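Fe-superoxide dismutase homolog (Plasmodium berghei, PDB 2A03) probably catalyses the dismutation of superoxide to hydrogen peroxide and oxygen at a redox-active metal, as a member of the iron/manganese superoxide dismutase family. Local coordinates at residues L16-N21 / M89-G94; S33-K38 / F84-M89; D63-S68 / N74-I79; N121-H126 / C165-H170. All coordinates share one frame; numbering follows the deposited sequence.

Contact 1 (L16-N21 / M89-G94); sequences LKYALN and MGPNCG
Tyr18 and Gly90 mark the closest backbone approach between two irregular loops of the iron/manganese superoxide dismutase fold, with 7.1 Å from Tyr18 CA to Gly90 CA. Residues 16-21 belong to the N-terminal loop that precedes helix 29-51, while 89-94 lead from helix 70-87 toward helix 100-109. Gly90 is almost fully extended, and no hydrogen bond joins the two segments. The contact rests on a single phenol ring, that of Tyr18, which lies along three consecutive residues of the other loop. With chi1 at 40°, CG sits between the backbone N and the carbonyl carbon, and the ring is carried toward residues 89-91. Its root meets proline: Tyr18 CD2 is 3.7 Å from Pro91 CD, an oblique approach, and the same Pro91 CD also lies 3.9 Å from Tyr18 CB. Farther along the ring, Tyr18 CE2 is 3.9 Å from Gly90 CA and 3.3 Å from Met89 O. The line of touch thus runs inward, from exposed Pro91 to buried Gly90 and Met89. The N-terminal loop is held nearby as well, by a salt bridge from Lys17 to Asp87, and Leu32 of helix 29-51 packs on Tyr18. Met89 is also flanked by Leu23 and Ile27, with its side chain about 7 Å from that of the metal ligand His35. At the inner end the Tyr18 hydroxyl is hydrogen-bonded to Trp86 O, and Met89, bent at its last torsion (chi3 -65°), places CE 4.1 Å from Tyr18 OH.

Contact 2 (S33-K38 / F84-M89); sequences SFHYNK and FYWDSM. With MN (manganese (II) ion), chain C.
His35, Tyr36, Tyr85 and Trp86 form a buried aromatic cluster between the two long helices of the alpha-hairpin domain, 29-51 and 70-87, beside the metal site. Trp86 reaches across the gap and is shared by two rings. The edge of its six-membered ring points at the face of His35 in a T-shaped pair, planes at 76°, with Trp86 CH2 3.6 Å from His35 ND1. Its five-membered ring is met by the edge of Tyr36 in an offset T-shaped pair at 82°, where Tyr36 CD1 comes within 3.8 Å of Trp86 NE1. That indole nitrogen has its polar partner in His40, while the Tyr36 hydroxyl bonds to Pro14 O. Tyr85 approaches His35 obliquely, Tyr85 CE2 lying 3.5 Å from His35 CE1.

Both nitrogens of His35 are engaged, which fixes the rotation of the imidazole. His35 NE2 binds manganese at 2.1 Å, and His35 ND1 donates to water 1 at 2.8 Å. His35 CG stands anti to the backbone N (chi1 -156°), extending the ring from helix 29-51 to the ion. Water 1 lies in the planes of both the His35 and Tyr85 rings and is 2.7 Å from Tyr85 OH, so it bridges the two edges; Tyr85 OH is also hydrogen-bonded to Tyr183. His82, Asp166, His170 and water 2 complete the manganese coordination. A first-shell histidine contributed by the first hairpin helix, with aromatic residues around it, is characteristic of the iron/manganese superoxide dismutase active site.

Contact 3 (D63-S68 / N74-I79); sequences DILKES and NNAAQI
Ile64 and Leu65 of helix 61-67 pack against Ala76 and Ala77 of helix 70-87 in an apolar contact without hydrogen bonds between the segments. The axes of 63-67 and 74-79 approach to 9.3 Å at a signed crossing angle of -129°. Leu65 makes the larger share: its CD2 methyl lies 3.5 Å from Ala77 N and 3.7 Å from Ala76 CB, touching backbone as well as side chain. Ile64 contributes its branch methyl. Ile64 CG2, anti to the backbone N, faces the same alanine from another direction, 3.9 Å from Ala76 CB, so that this small side chain is met by both larger residues.

A local polar arrangement closes the C-terminal end of helix 61-67. Ile64 O accepts twice from Ser68, from the backbone N at 2.9 Å and from OG at 2.6 Å, the hydroxyl standing 42° out of the carbonyl plane. Ser68 is where the chain leaves helical geometry.

Around the pair, Phe73 and Trp80 of helix 70-87 also pack on Leu65, and Leu61 covers Ala76 and reaches Ile79. From helix 29-51, Tyr43 and Leu47 touch Ile79 too, so helix 70-87 packs against both that long helix and the short helix 61-67.

Contact 4 (N121-H126 / C165-H170); sequences NVLCGH and CDVWEH. With MN (manganese (II) ion), chain C.
The side chains of Leu123 and Val167 cross at about a right angle where helix 112-125 packs on the end of strand 160-166, an outermost strand, within this chain, of the antiparallel sheet in the C-terminal alpha/beta domain. The two branches of Leu123 divide the work. Leu123 CD2 lies 3.8 Å from Val167 CG1 and 3.9 Å from Cys165 CB, whereas Leu123 CD1 faces the sulfur, 4.1 Å from Cys165 SG. With CG1 anti to its carbonyl carbon (chi1 -59°), Val167 also sets that methyl 3.7 Å from Leu123 O. Its other methyl, CG2, meets His126 CD2 obliquely; the His126 ring is held by bonds to Gln146, Ser129 O and His148.

Cys165 and Val167 point their CB atoms at the helix; Asp166 between them turns its CB away from the helix, and its carboxylate reaches the manganese. The apolar contact thus backs directly onto a first-shell ligand. Asp166 OD2 binds the ion at 1.9 Å and His170 NE2 at 2.1 Å, beside His35, His82 and water 2. Trp168 CB lies over one face of the His170 imidazole, whose ND1 is hydrogen-bonded to Glu169 of the second subunit. The aspartate carboxylate is steadied by an Asx turn: Trp168 N donates to Asp166 OD1 at 3.0 Å, coming from 44° above the carboxylate plane.

Overall arrangement
Contacts 1, 2 and 3 come first along the chain, each enclosed by the one before it, and contact 4 follows. Helix 70-87 runs through the first group: it carries one side of contacts 2 and 3, and segment 89-94 of contact 1 follows its C-terminal end, sharing Met89 with contact 2. Contacts 1 and 3 lie on opposite sides of the chain's centre, their own centres about 26 Å apart. Contacts 2 and 4, with centres about 15 Å apart, meet at the manganese, whose ligands come from the alpha-hairpin and C-terminal domains. Gln78 touches Trp168, joining contacts 3 and 4. Contacts 2, 3 and 4 all reach the second subunit, placing the metal site close to the dimer interface.

Contact 1 (L16-N21 / M89-G94)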
loop_
_atom_site.group_PDB
_atom_site.type_symbol
_atom_site.label_atom_id
_atom_site.label_comp_id
_atom_site.label_asym_id
_atom_site.label_seq_id
_atom_site.Cartn_x
_atom_site.Cartn_y
_atom_site.Cartn_z
ATOM N N LEU A 16 14.746 11.098 15.812
ATOM C CA LEU A 16 15.231 9.720 15.845
ATOM C C LEU A 16 16.270 9.583 16.943
ATOM O O LEU A 16 17.019 10.504 17.200
ATOM C CB LEU A 16 15.891 9.317 14.517
ATOM C CG LEU A 16 15.053 9.120 13.252
ATOM C CD1 LEU A 16 15.980 8.871 12.058
ATOM C CD2 LEU A 16 14.078 7.989 13.428
ATOM N N LYS A 17 16.310 8.412 17.566
ATOM C CA LYS A 17 17.237 8.141 18.648
ATOM C C LYS A 17 18.552 7.576 18.109
ATOM O O LYS A 17 19.426 7.185 18.885
ATOM C CB LYS A 17 16.583 7.169 19.639
ATOM C CG LYS A 17 15.276 7.773 20.239
ATOM C CD LYS A 17 14.660 6.926 21.361
ATOM C CE LYS A 17 13.396 7.611 21.953
ATOM N NZ LYS A 17 12.399 7.989 20.892
ATOM N N TYR A 18 18.679 7.532 16.780
ATOM C CA TYR A 18 19.874 7.027 16.149
ATOM C C TYR A 18 20.091 7.702 14.789
ATOM O O TYR A 18 19.189 8.312 14.257
ATOM C CB TYR A 18 19.801 5.499 16.038
ATOM C CG TYR A 18 18.420 4.948 15.645
ATOM C CD1 TYR A 18 17.965 5.032 14.339
ATOM C CD2 TYR A 18 17.605 4.319 16.572
ATOM C CE1 TYR A 18 16.714 4.529 13.963
ATOM C CE2 TYR A 18 16.360 3.817 16.209
ATOM C CZ TYR A 18 15.919 3.924 14.895
ATOM O OH TYR A 18 14.684 3.423 14.505
ATOM N N ALA A 19 21.300 7.602 14.251
ATOM C CA ALA A 19 21.627 8.150 12.938
ATOM C C ALA A 19 20.838 7.463 11.813
ATOM O O ALA A 19 20.347 6.339 11.960
ATOM C CB ALA A 19 23.145 8.036 12.681
ATOM N N LEU A 20 20.704 8.160 10.690
ATOM C CA LEU A 20 19.967 7.632 9.557
ATOM C C LEU A 20 20.627 6.380 8.947
ATOM O O LEU A 20 19.948 5.575 8.289
ATOM C CB LEU A 20 19.809 8.718 8.497
ATOM C CG LEU A 20 18.864 9.897 8.785
ATOM C CD1 LEU A 20 19.124 11.000 7.766
ATOM C CD2 LEU A 20 17.394 9.483 8.762
ATOM N N ASN A 21 21.931 6.196 9.174
ATOM C CA ASN A 21 22.614 4.970 8.695
ATOM C C ASN A 21 22.861 3.921 9.783
ATOM O O ASN A 21 23.645 2.976 9.592
ATOM C CB ASN A 21 23.922 5.298 7.984
ATOM C CG ASN A 21 25.001 5.790 8.946
ATOM O OD1 ASN A 21 24.699 6.365 9.993
ATOM N ND2 ASN A 21 26.257 5.557 8.594
ATOM N N MET A 89 12.897 -0.332 16.859
ATOM C CA MET A 89 14.154 -0.730 16.246
ATOM C C MET A 89 15.315 0.038 16.828
ATOM O O MET A 89 15.136 1.018 17.533
ATOM C CB MET A 89 14.116 -0.484 14.737
ATOM C CG MET A 89 13.097 -1.318 14.003
ATOM S SD MET A 89 13.177 -1.024 12.222
ATOM C CE MET A 89 12.684 0.684 12.117
ATOM N N GLY A 90 16.516 -0.401 16.498
ATOM C CA GLY A 90 17.728 0.277 16.947
ATOM C C GLY A 90 19.006 -0.435 16.511
ATOM O O GLY A 90 18.978 -1.588 16.044
ATOM N N PRO A 91 20.137 0.266 16.621
ATOM C CA PRO A 91 21.438 -0.365 16.446
ATOM C C PRO A 91 21.787 -1.222 17.654
ATOM O O PRO A 91 21.187 -1.061 18.712
ATOM C CB PRO A 91 22.380 0.821 16.320
ATOM C CG PRO A 91 21.729 1.924 17.043
ATOM C CD PRO A 91 20.249 1.709 16.884
ATOM N N ASN A 92 22.732 -2.135 17.514
ATOM C CA ASN A 92 23.116 -3.009 18.641
ATOM C C ASN A 92 21.917 -3.684 19.295
ATOM O O ASN A 92 21.891 -3.865 20.504
ATOM C CB ASN A 92 23.934 -2.297 19.722
ATOM C CG ASN A 92 24.519 -3.283 20.762
ATOM O OD1 ASN A 92 24.793 -4.456 20.454
ATOM N ND2 ASN A 92 24.700 -2.807 21.993
ATOM N N CYS A 93 20.922 -4.043 18.489
ATOM C CA CYS A 93 19.730 -4.723 18.980
ATOM C C CYS A 93 19.604 -6.056 18.243
ATOM O O CYS A 93 20.614 -6.667 17.884
ATOM C CB CYS A 93 18.479 -3.870 18.726
ATOM S SG CYS A 93 18.406 -2.354 19.689
ATOM N N GLY A 94 18.373 -6.494 18.014
ATOM C CA GLY A 94 18.128 -7.722 17.291
ATOM C C GLY A 94 18.412 -8.950 18.136
ATOM O O GLY A 94 18.514 -8.871 19.364
#

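Contact 2 (S33-K38 / F84-M89)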
loop_
_atom_site.group_PDB
_atom_site.type_symbol
_atom_site.label_atom_id
_atom_site.label_comp_id
_atom_site.label_asym_id
_atom_site.label_seq_id
_atom_site.Cartn_x
_atom_site.Cartn_y
_atom_site.Cartn_z
ATOM N N SER A 33 15.999 8.036 5.334
ATOM C CA SER A 33 15.874 9.423 4.960
ATOM C C SER A 33 14.554 9.684 4.253
ATOM O O SER A 33 13.903 10.660 4.558
ATOM C CB SER A 33 17.069 9.907 4.106
ATOM O OG SER A 33 16.960 9.452 2.777
ATOM N N PHE A 34 14.138 8.824 3.333
ATOM C CA PHE A 34 12.827 9.009 2.693
ATOM C C PHE A 34 11.688 8.708 3.685
ATOM O O PHE A 34 10.732 9.478 3.810
ATOM C CB PHE A 34 12.681 8.159 1.416
ATOM C CG PHE A 34 13.344 8.759 0.214
ATOM C CD1 PHE A 34 12.710 9.765 -0.520
ATOM C CD2 PHE A 34 14.605 8.344 -0.188
ATOM C CE1 PHE A 34 13.343 10.359 -1.644
ATOM C CE2 PHE A 34 15.238 8.923 -1.310
ATOM C CZ PHE A 34 14.606 9.928 -2.034
ATOM N N HIS A 35 11.808 7.593 4.399
ATOM C CA HIS A 35 10.760 7.134 5.298
ATOM C C HIS A 35 10.527 8.122 6.446
ATOM O O HIS A 35 9.388 8.404 6.799
ATOM C CB HIS A 35 11.127 5.753 5.844
ATOM C CG HIS A 35 9.958 4.934 6.288
ATOM N ND1 HIS A 35 10.067 3.588 6.569
ATOM C CD2 HIS A 35 8.654 5.259 6.478
ATOM C CE1 HIS A 35 8.883 3.125 6.932
ATOM N NE2 HIS A 35 8.005 4.116 6.874
ATOM N N TYR A 36 11.605 8.643 7.026
ATOM C CA TYR A 36 11.497 9.613 8.126
ATOM C C TYR A 36 11.330 11.066 7.628
ATOM O O TYR A 36 10.397 11.757 8.056
ATOM C CB TYR A 36 12.707 9.498 9.044
ATOM C CG TYR A 36 12.723 10.453 10.237
ATOM C CD1 TYR A 36 11.863 10.276 11.302
ATOM C CD2 TYR A 36 13.604 11.529 10.282
ATOM C CE1 TYR A 36 11.888 11.111 12.384
ATOM C CE2 TYR A 36 13.629 12.403 11.366
ATOM C CZ TYR A 36 12.769 12.180 12.418
ATOM O OH TYR A 36 12.771 13.007 13.512
ATOM N N ASN A 37 12.228 11.528 6.748
ATOM C CA ASN A 37 12.234 12.938 6.322
ATOM C C ASN A 37 11.173 13.299 5.292
ATOM O O ASN A 37 10.868 14.483 5.125
ATOM C CB ASN A 37 13.609 13.371 5.797
ATOM C CG ASN A 37 14.665 13.463 6.900
ATOM O OD1 ASN A 37 14.389 13.895 8.021
ATOM N ND2 ASN A 37 15.895 13.067 6.567
ATOM N N LYS A 38 10.625 12.300 4.594
ATOM C CA LYS A 38 9.542 12.555 3.638
ATOM C C LYS A 38 8.215 12.000 4.093
ATOM O O LYS A 38 7.279 12.760 4.243
ATOM C CB LYS A 38 9.870 12.032 2.248
ATOM C CG LYS A 38 11.111 12.638 1.663
ATOM C CD LYS A 38 10.860 14.045 1.261
ATOM C CE LYS A 38 12.082 14.664 0.570
ATOM N NZ LYS A 38 11.729 16.073 0.094
ATOM N N PHE A 84 6.357 4.792 16.716
ATOM C CA PHE A 84 6.405 3.516 17.420
ATOM C C PHE A 84 7.323 2.527 16.708
ATOM O O PHE A 84 8.025 1.736 17.342
ATOM C CB PHE A 84 5.004 2.936 17.574
ATOM C CG PHE A 84 4.882 1.960 18.709
ATOM C CD1 PHE A 84 4.791 2.412 20.022
ATOM C CD2 PHE A 84 4.861 0.598 18.474
ATOM C CE1 PHE A 84 4.673 1.521 21.086
ATOM C CE2 PHE A 84 4.752 -0.297 19.520
ATOM C CZ PHE A 84 4.650 0.166 20.836
ATOM N N TYR A 85 7.324 2.606 15.381
ATOM C CA TYR A 85 8.191 1.791 14.534
ATOM C C TYR A 85 9.684 2.147 14.721
ATOM O O TYR A 85 10.543 1.260 14.857
ATOM C CB TYR A 85 7.683 1.931 13.076
ATOM C CG TYR A 85 8.527 1.360 11.958
ATOM C CD1 TYR A 85 8.666 -0.018 11.787
ATOM C CD2 TYR A 85 9.143 2.201 11.033
ATOM C CE1 TYR A 85 9.433 -0.543 10.756
ATOM C CE2 TYR A 85 9.890 1.680 9.974
ATOM C CZ TYR A 85 10.025 0.311 9.839
ATOM O OH TYR A 85 10.780 -0.215 8.807
ATOM N N TRP A 86 10.018 3.432 14.773
ATOM C CA TRP A 86 11.414 3.783 14.993
ATOM C C TRP A 86 11.871 3.295 16.370
ATOM O O TRP A 86 12.992 2.796 16.520
ATOM C CB TRP A 86 11.672 5.296 14.837
ATOM C CG TRP A 86 11.164 5.828 13.527
ATOM C CD1 TRP A 86 10.285 6.857 13.349
ATOM C CD2 TRP A 86 11.500 5.355 12.214
ATOM N NE1 TRP A 86 10.066 7.058 12.013
ATOM C CE2 TRP A 86 10.777 6.137 11.295
ATOM C CE3 TRP A 86 12.342 4.346 11.727
ATOM C CZ2 TRP A 86 10.851 5.939 9.934
ATOM C CZ3 TRP A 86 12.428 4.158 10.371
ATOM C CH2 TRP A 86 11.684 4.950 9.485
ATOM N N ASP A 87 11.004 3.446 17.367
ATOM C CA ASP A 87 11.331 3.021 18.731
ATOM C C ASP A 87 11.401 1.505 18.868
ATOM O O ASP A 87 12.035 1.003 19.775
ATOM C CB ASP A 87 10.328 3.587 19.751
ATOM C CG ASP A 87 10.377 5.103 19.858
ATOM O OD1 ASP A 87 11.333 5.703 19.355
ATOM O OD2 ASP A 87 9.448 5.702 20.436
ATOM N N SER A 88 10.742 0.795 17.960
ATOM C CA SER A 88 10.746 -0.659 17.941
ATOM C C SER A 88 12.040 -1.220 17.357
ATOM O O SER A 88 12.263 -2.437 17.377
ATOM C CB SER A 88 9.545 -1.186 17.139
ATOM O OG SER A 88 8.320 -1.043 17.852
ATOM N N MET A 89 12.897 -0.332 16.859
ATOM C CA MET A 89 14.154 -0.730 16.246
ATOM C C MET A 89 15.315 0.038 16.828
ATOM O O MET A 89 15.136 1.018 17.533
ATOM C CB MET A 89 14.116 -0.484 14.737
ATOM C CG MET A 89 13.097 -1.318 14.003
ATOM S SD MET A 89 13.177 -1.024 12.222
ATOM C CE MET A 89 12.684 0.684 12.117
HETATM MN MN MN C . 5.879 3.829 6.804
HETATM O O HOH W 1 11.736 1.330 6.803
HETATM O O HOH W 2 3.618 3.350 6.827
#

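Contact 3 (D63-S68 / N74-I79)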
loop_
_atom_site.group_PDB
_atom_site.type_symbol
_atom_site.label_atom_id
_atom_site.label_comp_id
_atom_site.label_asym_id
_atom_site.label_seq_id
_atom_site.Cartn_x
_atom_site.Cartn_y
_atom_site.Cartn_z
ATOM N N ASP A 63 -5.086 13.772 21.877
ATOM C CA ASP A 63 -6.474 14.241 21.768
ATOM C C ASP A 63 -7.034 13.940 20.363
ATOM O O ASP A 63 -8.131 13.405 20.221
ATOM C CB ASP A 63 -6.559 15.744 22.067
ATOM C CG ASP A 63 -6.507 16.073 23.580
ATOM O OD1 ASP A 63 -6.617 15.142 24.410
ATOM O OD2 ASP A 63 -6.374 17.281 23.932
ATOM N N ILE A 64 -6.265 14.270 19.329
ATOM C CA ILE A 64 -6.710 14.095 17.949
ATOM C C ILE A 64 -6.937 12.612 17.596
ATOM O O ILE A 64 -7.898 12.264 16.911
ATOM C CB ILE A 64 -5.701 14.758 16.971
ATOM C CG1 ILE A 64 -5.764 16.282 17.114
ATOM C CG2 ILE A 64 -5.964 14.334 15.515
ATOM C CD1 ILE A 64 -4.634 17.029 16.414
ATOM N N LEU A 65 -6.067 11.737 18.088
ATOM C CA LEU A 65 -6.244 10.300 17.879
ATOM C C LEU A 65 -7.547 9.750 18.477
ATOM O O LEU A 65 -8.169 8.871 17.904
ATOM C CB LEU A 65 -5.042 9.522 18.428
ATOM C CG LEU A 65 -3.738 9.680 17.636
ATOM C CD1 LEU A 65 -2.536 9.198 18.467
ATOM C CD2 LEU A 65 -3.809 8.940 16.330
ATOM N N LYS A 66 -7.969 10.261 19.621
ATOM C CA LYS A 66 -9.199 9.763 20.223
ATOM C C LYS A 66 -10.461 10.384 19.575
ATOM O O LYS A 66 -11.510 9.748 19.518
ATOM C CB LYS A 66 -9.171 9.988 21.744
ATOM N N GLU A 67 -10.360 11.600 19.047
ATOM C CA GLU A 67 -11.549 12.287 18.534
ATOM C C GLU A 67 -11.785 12.132 17.016
ATOM O O GLU A 67 -12.917 11.913 16.578
ATOM C CB GLU A 67 -11.473 13.775 18.908
ATOM C CG GLU A 67 -11.272 14.016 20.419
ATOM C CD GLU A 67 -10.964 15.473 20.769
ATOM O OE1 GLU A 67 -11.192 16.359 19.897
ATOM O OE2 GLU A 67 -10.508 15.725 21.918
ATOM N N SER A 68 -10.716 12.204 16.226
ATOM C CA SER A 68 -10.829 12.451 14.786
ATOM C C SER A 68 -11.257 11.270 13.893
ATOM O O SER A 68 -11.275 10.127 14.316
ATOM C CB SER A 68 -9.503 13.008 14.292
ATOM O OG SER A 68 -8.469 12.043 14.392
ATOM N N ASN A 74 -6.057 9.370 9.796
ATOM C CA ASN A 74 -5.035 8.659 9.047
ATOM C C ASN A 74 -3.668 9.291 9.226
ATOM O O ASN A 74 -2.676 8.607 9.493
ATOM C CB ASN A 74 -5.402 8.568 7.566
ATOM C CG ASN A 74 -6.511 7.601 7.325
ATOM O OD1 ASN A 74 -6.783 6.751 8.177
ATOM N ND2 ASN A 74 -7.175 7.716 6.177
ATOM N N ASN A 75 -3.605 10.602 9.110
ATOM C CA ASN A 75 -2.323 11.266 9.253
ATOM C C ASN A 75 -1.821 11.195 10.682
ATOM O O ASN A 75 -0.635 10.955 10.909
ATOM C CB ASN A 75 -2.383 12.699 8.706
ATOM C CG ASN A 75 -2.377 12.715 7.181
ATOM O OD1 ASN A 75 -1.321 12.669 6.555
ATOM N ND2 ASN A 75 -3.562 12.735 6.582
ATOM N N ALA A 76 -2.728 11.366 11.637
ATOM C CA ALA A 76 -2.359 11.363 13.050
ATOM C C ALA A 76 -1.866 9.991 13.478
ATOM O O ALA A 76 -0.841 9.868 14.174
ATOM C CB ALA A 76 -3.540 11.775 13.901
ATOM N N ALA A 77 -2.618 8.970 13.076
ATOM C CA ALA A 77 -2.292 7.593 13.374
ATOM C C ALA A 77 -0.955 7.208 12.764
ATOM O O ALA A 77 -0.164 6.538 13.407
ATOM C CB ALA A 77 -3.360 6.692 12.868
ATOM N N GLN A 78 -0.699 7.644 11.532
ATOM C CA GLN A 78 0.571 7.325 10.878
ATOM C C GLN A 78 1.735 7.996 11.586
ATOM O O GLN A 78 2.833 7.439 11.631
ATOM C CB GLN A 78 0.553 7.680 9.372
ATOM C CG GLN A 78 -0.273 6.687 8.515
ATOM C CD GLN A 78 0.373 5.296 8.416
ATOM O OE1 GLN A 78 0.231 4.467 9.313
ATOM N NE2 GLN A 78 1.084 5.044 7.315
ATOM N N ILE A 79 1.509 9.180 12.145
ATOM C CA ILE A 79 2.553 9.833 12.930
ATOM C C ILE A 79 2.910 8.931 14.122
ATOM O O ILE A 79 4.087 8.648 14.378
ATOM C CB ILE A 79 2.115 11.222 13.455
ATOM C CG1 ILE A 79 1.801 12.182 12.305
ATOM C CG2 ILE A 79 3.194 11.814 14.351
ATOM C CD1 ILE A 79 1.169 13.505 12.752
#

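Contact 4 (N121-H126 / C165-H170)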
loop_
_atom_site.group_PDB
_atom_site.type_symbol
_atom_site.label_atom_id
_atom_site.label_comp_id
_atom_site.label_asym_id
_atom_site.label_seq_id
_atom_site.Cartn_x
_atom_site.Cartn_y
_atom_site.Cartn_z
ATOM N N ASN A 121 5.254 -14.765 9.275
ATOM C CA ASN A 121 4.173 -15.216 8.392
ATOM C C ASN A 121 3.095 -14.132 8.231
ATOM O O ASN A 121 2.664 -13.826 7.116
ATOM C CB ASN A 121 3.559 -16.526 8.903
ATOM C CG ASN A 121 4.493 -17.726 8.724
ATOM O OD1 ASN A 121 5.308 -17.764 7.812
ATOM N ND2 ASN A 121 4.378 -18.701 9.609
ATOM N N VAL A 122 2.706 -13.523 9.344
ATOM C CA VAL A 122 1.731 -12.434 9.338
ATOM C C VAL A 122 2.241 -11.187 8.583
ATOM O O VAL A 122 1.504 -10.574 7.800
ATOM C CB VAL A 122 1.342 -12.052 10.800
ATOM C CG1 VAL A 122 0.635 -10.694 10.862
ATOM C CG2 VAL A 122 0.469 -13.149 11.419
ATOM N N LEU A 123 3.488 -10.805 8.838
ATOM C CA LEU A 123 4.118 -9.673 8.150
ATOM C C LEU A 123 4.214 -9.883 6.630
ATOM O O LEU A 123 4.004 -8.945 5.843
ATOM C CB LEU A 123 5.524 -9.441 8.699
ATOM C CG LEU A 123 5.599 -8.887 10.121
ATOM C CD1 LEU A 123 7.047 -8.852 10.611
ATOM C CD2 LEU A 123 4.932 -7.520 10.217
ATOM N N CYS A 124 4.542 -11.107 6.234
ATOM C CA CYS A 124 4.685 -11.463 4.813
ATOM C C CYS A 124 3.391 -11.711 4.067
ATOM O O CYS A 124 3.338 -11.513 2.881
ATOM C CB CYS A 124 5.565 -12.698 4.655
ATOM S SG CYS A 124 7.283 -12.353 5.002
ATOM N N GLY A 125 2.359 -12.169 4.751
ATOM C CA GLY A 125 1.080 -12.430 4.099
ATOM C C GLY A 125 0.144 -11.223 4.060
ATOM O O GLY A 125 -0.900 -11.277 3.427
ATOM N N HIS A 126 0.485 -10.133 4.735
ATOM C CA HIS A 126 -0.415 -8.989 4.746
ATOM C C HIS A 126 -0.541 -8.346 3.355
ATOM O O HIS A 126 0.449 -7.949 2.733
ATOM C CB HIS A 126 0.028 -7.938 5.767
ATOM C CG HIS A 126 -0.934 -6.798 5.885
ATOM N ND1 HIS A 126 -2.002 -6.818 6.756
ATOM C CD2 HIS A 126 -1.029 -5.638 5.198
ATOM C CE1 HIS A 126 -2.706 -5.710 6.609
ATOM N NE2 HIS A 126 -2.138 -4.977 5.667
ATOM N N CYS A 165 6.069 -3.484 13.119
ATOM C CA CYS A 165 6.877 -3.445 11.931
ATOM C C CYS A 165 5.988 -2.938 10.788
ATOM O O CYS A 165 4.882 -3.436 10.574
ATOM C CB CYS A 165 7.411 -4.838 11.641
ATOM S SG CYS A 165 8.313 -5.003 10.114
ATOM N N ASP A 166 6.470 -1.905 10.103
ATOM C CA ASP A 166 5.793 -1.315 8.947
ATOM C C ASP A 166 5.934 -2.246 7.730
ATOM O O ASP A 166 7.043 -2.606 7.351
ATOM C CB ASP A 166 6.465 0.038 8.664
ATOM C CG ASP A 166 5.672 0.933 7.711
ATOM O OD1 ASP A 166 4.623 0.518 7.170
ATOM O OD2 ASP A 166 6.108 2.093 7.519
ATOM N N VAL A 167 4.816 -2.609 7.100
ATOM C CA VAL A 167 4.871 -3.306 5.820
ATOM C C VAL A 167 4.230 -2.542 4.646
ATOM O O VAL A 167 3.994 -3.124 3.609
ATOM C CB VAL A 167 4.316 -4.759 5.898
ATOM C CG1 VAL A 167 5.108 -5.592 6.940
ATOM C CG2 VAL A 167 2.833 -4.787 6.199
ATOM N N TRP A 168 3.993 -1.236 4.781
ATOM C CA TRP A 168 3.807 -0.396 3.566
ATOM C C TRP A 168 5.019 -0.610 2.653
ATOM O O TRP A 168 6.159 -0.695 3.140
ATOM C CB TRP A 168 3.716 1.095 3.899
ATOM C CG TRP A 168 2.420 1.519 4.537
ATOM C CD1 TRP A 168 1.860 1.030 5.697
ATOM C CD2 TRP A 168 1.524 2.529 4.063
ATOM N NE1 TRP A 168 0.677 1.673 5.954
ATOM C CE2 TRP A 168 0.448 2.596 4.971
ATOM C CE3 TRP A 168 1.523 3.378 2.954
ATOM C CZ2 TRP A 168 -0.612 3.481 4.802
ATOM C CZ3 TRP A 168 0.482 4.251 2.798
ATOM C CH2 TRP A 168 -0.575 4.298 3.713
ATOM N N GLU A 169 4.796 -0.657 1.342
ATOM C CA GLU A 169 5.892 -0.904 0.398
ATOM C C GLU A 169 7.068 0.084 0.570
ATOM O O GLU A 169 8.228 -0.295 0.343
ATOM C CB GLU A 169 5.385 -0.942 -1.050
ATOM C CG GLU A 169 4.660 -2.232 -1.347
ATOM C CD GLU A 169 3.962 -2.308 -2.706
ATOM O OE1 GLU A 169 3.455 -1.282 -3.227
ATOM O OE2 GLU A 169 3.877 -3.440 -3.234
ATOM N N HIS A 170 6.783 1.322 0.976
ATOM C CA HIS A 170 7.828 2.358 1.112
ATOM C C HIS A 170 8.833 2.053 2.213
ATOM O O HIS A 170 9.933 2.618 2.235
ATOM C CB HIS A 170 7.222 3.772 1.320
ATOM C CG HIS A 170 6.489 3.964 2.619
ATOM N ND1 HIS A 170 5.168 4.368 2.675
ATOM C CD2 HIS A 170 6.906 3.868 3.909
ATOM C CE1 HIS A 170 4.797 4.478 3.941
ATOM N NE2 HIS A 170 5.830 4.173 4.710
HETATM MN MN MN C . 5.879 3.829 6.804
HETATM O O HOH W 2 3.618 3.350 6.827
#